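Local atomic coordinates of glycosyl transferase family 8 (Streptococcus pneumoniae, PDB entry 5GVW), a protein that transfers galactose from UDP-galactose to the terminal glucose of the already glycosylated serine-rich repeat protein PsrP, the third step of its O-glycosylation. Residues 11-16 and 40-45; 335-340 and 359-364. All blocks are in the same frame, centred on the assembly; numbering follows the deposited sequence.

In the fold
Interaction 1 closes before interaction 2 opens along the chain, and each is built around a different sheet. Residues 11-16 and 40-45 are loops following the adjacent parallel strands 6-11 and 34-40 of the seven-stranded mixed sheet, in the GT-A part of the chain that binds UDP and manganese. Residues 335-340 and 359-364 lie on helices 333-342 and 356-364, which flank the six-stranded parallel sheet of the C-terminal part, with strand 345-348 between them in sequence. The two centres lie 32 Å apart and the nearest atoms about 12 Å apart, without touching. Both regions also reach the second subunit, so the nucleotide-binding region and the C-terminal part both lie near the dimer interface.

Interaction 1: residues 11-16 and 40-45; sequences AGDYAY and NQDIPQ
Tyr14 N donates to Asp42 OD1 at 2.8 Å, entering on the syn side of the carboxylate but 26° out of its plane. The other oxygen, Asp42 OD2, accepts a hydrogen bond from a water at 2.8 Å, and that water accepts from Ala15 N, so one carboxylate serves two successive backbone N-H groups of the 3-10 turn, one directly and one through solvent. The loops trade bonds in the opposite sense too: Gln41 N points to Asp13 OD1 at 3.0 Å, almost straight at 168° and nearly along the C-O axis. These exchanges bring the two acids close, with Asp13 OD1 only 3.5 Å from Asp42 OD1 and the carboxylate planes inclined to each other; the N-H that each receives probably offsets some of the repulsion. Asp42 reaches across because its CG stands between the backbone N and the carbonyl carbon, chi1 62°.

Both segments follow neighbouring parallel strands of the GT-A fold, and residues 11-16 probably contribute to its UDP-binding site, so residues 40-45 pack against and hydrogen-bond to a loop of the nucleotide site. Their turn is shaped by an Asx motif in which Asn40 OD1 accepts from Ile43 N at 3.1 Å; Lys66 donates to the same oxygen.

Beyond the polar part, Pro44 lies across the Tyr14 ring. Its CD sits over the centre of one face, 3.4 Å from the centroid and close to the normal, a CH-pi contact, while CG leans toward CZ. The phenol OH is hydrogen-bonded to Trp235 O and Arg18 NH1 of the second subunit. Ile43 CD1 comes to 3.6 Å from Gly12 O.

Interaction 2: residues 335-340 and 359-364; sequences LLEQIV and YEFVLK
Phe361 lays its ring against the side chain of Glu337, whose CB stands over the ring centre, 3.9 Å from the centroid and nearly on the ring normal. This is a CH-pi contact made by the aliphatic root of an acid. Glu337 CG is anti to the backbone N (chi1 -179°), and the extended chain carries the carboxylate onward past the CE1 corner, where Glu337 OE1 comes to 3.2 Å from Phe361 CE1. The carboxylate and ring planes are 32° apart.

Apolar contacts hold the rest of the phenylalanine. Leu336 CG lies 4.1 Å from Phe361 CD2, with Leu336 CD2 at a similar distance, and Val340 CG1 meets Phe361 CB at 4.3 Å. Leu336 also touches Val281 and Leu283 of strand 278-283, so the aromatic ring is linked through it to the sheet beneath. The two helical segments cross at -38° with their axes 10.1 Å apart, side by side against a parallel sheet whose strand order, 3-2-1-4-5-6, is that of a Rossmann fold.

The polar component is weaker. Lys364, extended as far as CE and bent at its end, brings NZ to 3.7 Å from Glu337 OE2, a long salt bridge, whereas the hydroxyl of Tyr365, just past residues 359-364, forms a hydrogen bond with the same oxygen. Van der Waals and CH-pi contacts with Phe361 therefore carry most of the helix-helix joint, while the charge pair at its margin probably adds only modest electrostatic attraction.

Interaction 1: residues 11-16 and 40-45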
# COMPACT_ATOMS: atom_id res chain seq x y z
N ALA A 11 -8.41 -11.05 -8.40
CA ALA A 11 -7.78 -10.57 -9.60
C ALA A 11 -7.47 -9.10 -9.44
O ALA A 11 -8.38 -8.27 -9.36
CB ALA A 11 -8.67 -10.78 -10.80
N GLY A 12 -6.18 -8.76 -9.38
CA GLY A 12 -5.80 -7.35 -9.47
C GLY A 12 -4.32 -7.05 -9.54
O GLY A 12 -3.53 -7.82 -9.03
N ASP A 13 -3.96 -5.93 -10.15
CA ASP A 13 -2.55 -5.51 -10.29
C ASP A 13 -1.93 -4.89 -9.02
O ASP A 13 -2.56 -4.84 -7.97
CB ASP A 13 -2.37 -4.63 -11.54
CG ASP A 13 -2.02 -5.47 -12.80
OD1 ASP A 13 -1.89 -6.73 -12.67
OD2 ASP A 13 -1.87 -4.87 -13.91
N TYR A 14 -0.65 -4.51 -9.11
CA TYR A 14 0.14 -4.10 -7.95
C TYR A 14 -0.41 -2.82 -7.33
O TYR A 14 -0.51 -2.73 -6.08
CB TYR A 14 1.63 -3.93 -8.33
CG TYR A 14 2.64 -3.74 -7.21
CD1 TYR A 14 2.44 -4.24 -5.92
CD2 TYR A 14 3.86 -3.11 -7.47
CE1 TYR A 14 3.41 -4.09 -4.92
CE2 TYR A 14 4.82 -2.96 -6.49
CZ TYR A 14 4.60 -3.45 -5.23
OH TYR A 14 5.55 -3.30 -4.25
N ALA A 15 -0.80 -1.87 -8.21
CA ALA A 15 -1.39 -0.57 -7.79
C ALA A 15 -2.52 -0.71 -6.77
O ALA A 15 -2.74 0.21 -5.99
CB ALA A 15 -1.86 0.24 -8.99
N TYR A 16 -3.21 -1.84 -6.77
CA TYR A 16 -4.33 -2.10 -5.86
C TYR A 16 -3.95 -3.08 -4.76
O TYR A 16 -4.82 -3.71 -4.16
CB TYR A 16 -5.58 -2.58 -6.63
CG TYR A 16 -5.86 -1.77 -7.90
CD1 TYR A 16 -5.27 -2.12 -9.13
CD2 TYR A 16 -6.70 -0.65 -7.88
CE1 TYR A 16 -5.50 -1.39 -10.28
CE2 TYR A 16 -6.94 0.09 -9.04
CZ TYR A 16 -6.35 -0.29 -10.23
OH TYR A 16 -6.58 0.43 -11.37
N ASN A 40 -2.75 -11.76 -11.61
CA ASN A 40 -2.06 -10.46 -11.72
C ASN A 40 -0.93 -10.49 -12.72
O ASN A 40 -0.50 -11.55 -13.08
CB ASN A 40 -1.49 -10.09 -10.35
CG ASN A 40 -0.28 -10.95 -9.97
OD1 ASN A 40 0.86 -10.54 -10.17
ND2 ASN A 40 -0.54 -12.13 -9.42
N GLN A 41 -0.41 -9.33 -13.11
CA GLN A 41 0.80 -9.30 -13.93
C GLN A 41 2.08 -8.70 -13.33
O GLN A 41 3.19 -9.02 -13.78
CB GLN A 41 0.51 -8.71 -15.30
CG GLN A 41 0.04 -7.29 -15.35
CD GLN A 41 -0.20 -6.85 -16.78
OE1 GLN A 41 -0.90 -7.52 -17.55
NE2 GLN A 41 0.39 -5.74 -17.17
N ASP A 42 1.94 -7.88 -12.29
CA ASP A 42 3.09 -7.13 -11.75
C ASP A 42 3.26 -7.13 -10.22
O ASP A 42 4.01 -6.33 -9.70
CB ASP A 42 3.13 -5.70 -12.32
CG ASP A 42 1.90 -4.88 -11.96
OD1 ASP A 42 1.03 -5.39 -11.22
OD2 ASP A 42 1.79 -3.72 -12.44
N ILE A 43 2.62 -8.05 -9.51
CA ILE A 43 2.82 -8.10 -8.03
C ILE A 43 4.18 -8.75 -7.72
O ILE A 43 4.42 -9.90 -8.10
CB ILE A 43 1.69 -8.85 -7.31
CG1 ILE A 43 0.34 -8.19 -7.64
CG2 ILE A 43 1.97 -8.89 -5.81
CD1 ILE A 43 -0.84 -8.76 -6.91
N PRO A 44 5.06 -8.03 -7.02
CA PRO A 44 6.36 -8.62 -6.71
C PRO A 44 6.27 -9.92 -5.90
O PRO A 44 5.33 -10.11 -5.10
CB PRO A 44 7.05 -7.55 -5.85
CG PRO A 44 6.30 -6.30 -6.10
CD PRO A 44 4.89 -6.73 -6.38
N GLN A 45 7.26 -10.78 -6.14
CA GLN A 45 7.33 -12.14 -5.59
C GLN A 45 7.51 -12.21 -4.07
O GLN A 45 7.05 -13.16 -3.42
CB GLN A 45 8.47 -12.91 -6.29
CG GLN A 45 8.21 -13.17 -7.76
CD GLN A 45 9.49 -13.39 -8.54
OE1 GLN A 45 10.12 -12.43 -9.02
NE2 GLN A 45 9.86 -14.65 -8.70
O HOH W 1 0.17 -1.91 -10.95

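Interaction 2: residues 335-340 and 359-364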
# COMPACT_ATOMS: atom_id res chain seq x y z
N LEU A 335 26.76 -5.24 -12.32
CA LEU A 335 25.69 -5.78 -11.45
C LEU A 335 25.62 -7.27 -11.60
O LEU A 335 25.46 -8.00 -10.61
CB LEU A 335 24.32 -5.20 -11.81
CG LEU A 335 24.21 -3.66 -11.84
CD1 LEU A 335 22.84 -3.23 -12.34
CD2 LEU A 335 24.48 -3.05 -10.46
N LEU A 336 25.84 -7.72 -12.82
CA LEU A 336 25.91 -9.13 -13.10
C LEU A 336 27.11 -9.66 -12.33
O LEU A 336 27.03 -10.68 -11.70
CB LEU A 336 26.06 -9.34 -14.60
CG LEU A 336 26.51 -10.69 -15.12
CD1 LEU A 336 25.61 -11.80 -14.67
CD2 LEU A 336 26.63 -10.68 -16.62
N GLU A 337 28.22 -8.94 -12.39
CA GLU A 337 29.45 -9.31 -11.70
C GLU A 337 29.16 -9.69 -10.25
O GLU A 337 29.62 -10.74 -9.80
CB GLU A 337 30.49 -8.19 -11.86
CG GLU A 337 31.86 -8.43 -11.21
CD GLU A 337 33.00 -7.62 -11.83
OE1 GLU A 337 32.77 -6.66 -12.62
OE2 GLU A 337 34.18 -7.95 -11.56
N GLN A 338 28.34 -8.90 -9.55
CA GLN A 338 28.08 -9.13 -8.12
C GLN A 338 27.20 -10.33 -7.86
O GLN A 338 27.36 -11.00 -6.84
CB GLN A 338 27.43 -7.91 -7.47
CG GLN A 338 28.22 -6.62 -7.63
CD GLN A 338 29.66 -6.74 -7.16
OE1 GLN A 338 29.94 -7.34 -6.11
NE2 GLN A 338 30.59 -6.20 -7.94
N ILE A 339 26.25 -10.57 -8.76
CA ILE A 339 25.40 -11.77 -8.69
C ILE A 339 26.24 -13.02 -8.94
O ILE A 339 26.10 -14.03 -8.22
CB ILE A 339 24.22 -11.69 -9.69
CG1 ILE A 339 23.21 -10.64 -9.22
CG2 ILE A 339 23.53 -13.05 -9.82
CD1 ILE A 339 22.27 -10.16 -10.31
N VAL A 340 27.14 -12.93 -9.93
CA VAL A 340 28.08 -14.02 -10.21
C VAL A 340 29.00 -14.34 -9.03
O VAL A 340 29.16 -15.52 -8.71
CB VAL A 340 28.95 -13.76 -11.42
CG1 VAL A 340 29.88 -14.96 -11.67
CG2 VAL A 340 28.08 -13.56 -12.64
N TYR A 359 31.41 -15.07 -19.48
CA TYR A 359 32.58 -15.94 -19.53
C TYR A 359 33.75 -15.25 -18.86
O TYR A 359 34.45 -15.89 -18.09
CB TYR A 359 32.93 -16.35 -20.96
CG TYR A 359 31.82 -17.12 -21.68
CD1 TYR A 359 31.11 -18.15 -21.04
CD2 TYR A 359 31.51 -16.82 -23.01
CE1 TYR A 359 30.11 -18.86 -21.69
CE2 TYR A 359 30.51 -17.52 -23.69
CZ TYR A 359 29.81 -18.53 -23.03
OH TYR A 359 28.82 -19.21 -23.70
N GLU A 360 33.92 -13.94 -19.08
CA GLU A 360 34.96 -13.18 -18.35
C GLU A 360 34.76 -13.28 -16.84
O GLU A 360 35.69 -13.63 -16.12
CB GLU A 360 35.08 -11.73 -18.82
CG GLU A 360 35.81 -11.58 -20.16
CD GLU A 360 35.74 -10.16 -20.73
OE1 GLU A 360 35.69 -9.16 -19.94
OE2 GLU A 360 35.75 -10.05 -21.98
N PHE A 361 33.54 -13.03 -16.34
CA PHE A 361 33.31 -13.11 -14.89
C PHE A 361 33.42 -14.54 -14.39
O PHE A 361 33.84 -14.75 -13.26
CB PHE A 361 31.97 -12.48 -14.42
CG PHE A 361 31.78 -11.04 -14.83
CD1 PHE A 361 32.79 -10.10 -14.63
CD2 PHE A 361 30.58 -10.63 -15.41
CE1 PHE A 361 32.61 -8.77 -15.03
CE2 PHE A 361 30.40 -9.32 -15.83
CZ PHE A 361 31.42 -8.39 -15.63
N VAL A 362 33.06 -15.51 -15.23
CA VAL A 362 33.09 -16.92 -14.81
C VAL A 362 34.52 -17.40 -14.56
O VAL A 362 34.78 -18.05 -13.53
CB VAL A 362 32.31 -17.83 -15.79
CG1 VAL A 362 32.77 -19.28 -15.76
CG2 VAL A 362 30.82 -17.78 -15.44
N LEU A 363 35.42 -17.08 -15.49
CA LEU A 363 36.85 -17.39 -15.33
C LEU A 363 37.45 -16.65 -14.14
O LEU A 363 37.96 -17.29 -13.21
CB LEU A 363 37.65 -17.09 -16.61
CG LEU A 363 39.08 -17.69 -16.66
CD1 LEU A 363 39.09 -19.22 -16.77
CD2 LEU A 363 39.86 -17.08 -17.81
N LYS A 364 37.34 -15.32 -14.16
CA LYS A 364 37.91 -14.48 -13.10
C LYS A 364 37.56 -14.93 -11.67
O LYS A 364 38.44 -15.03 -10.84
CB LYS A 364 37.53 -13.02 -13.33
CG LYS A 364 38.12 -12.07 -12.30
CD LYS A 364 37.93 -10.61 -12.68
CE LYS A 364 38.58 -9.69 -11.65
NZ LYS A 364 37.82 -8.42 -11.52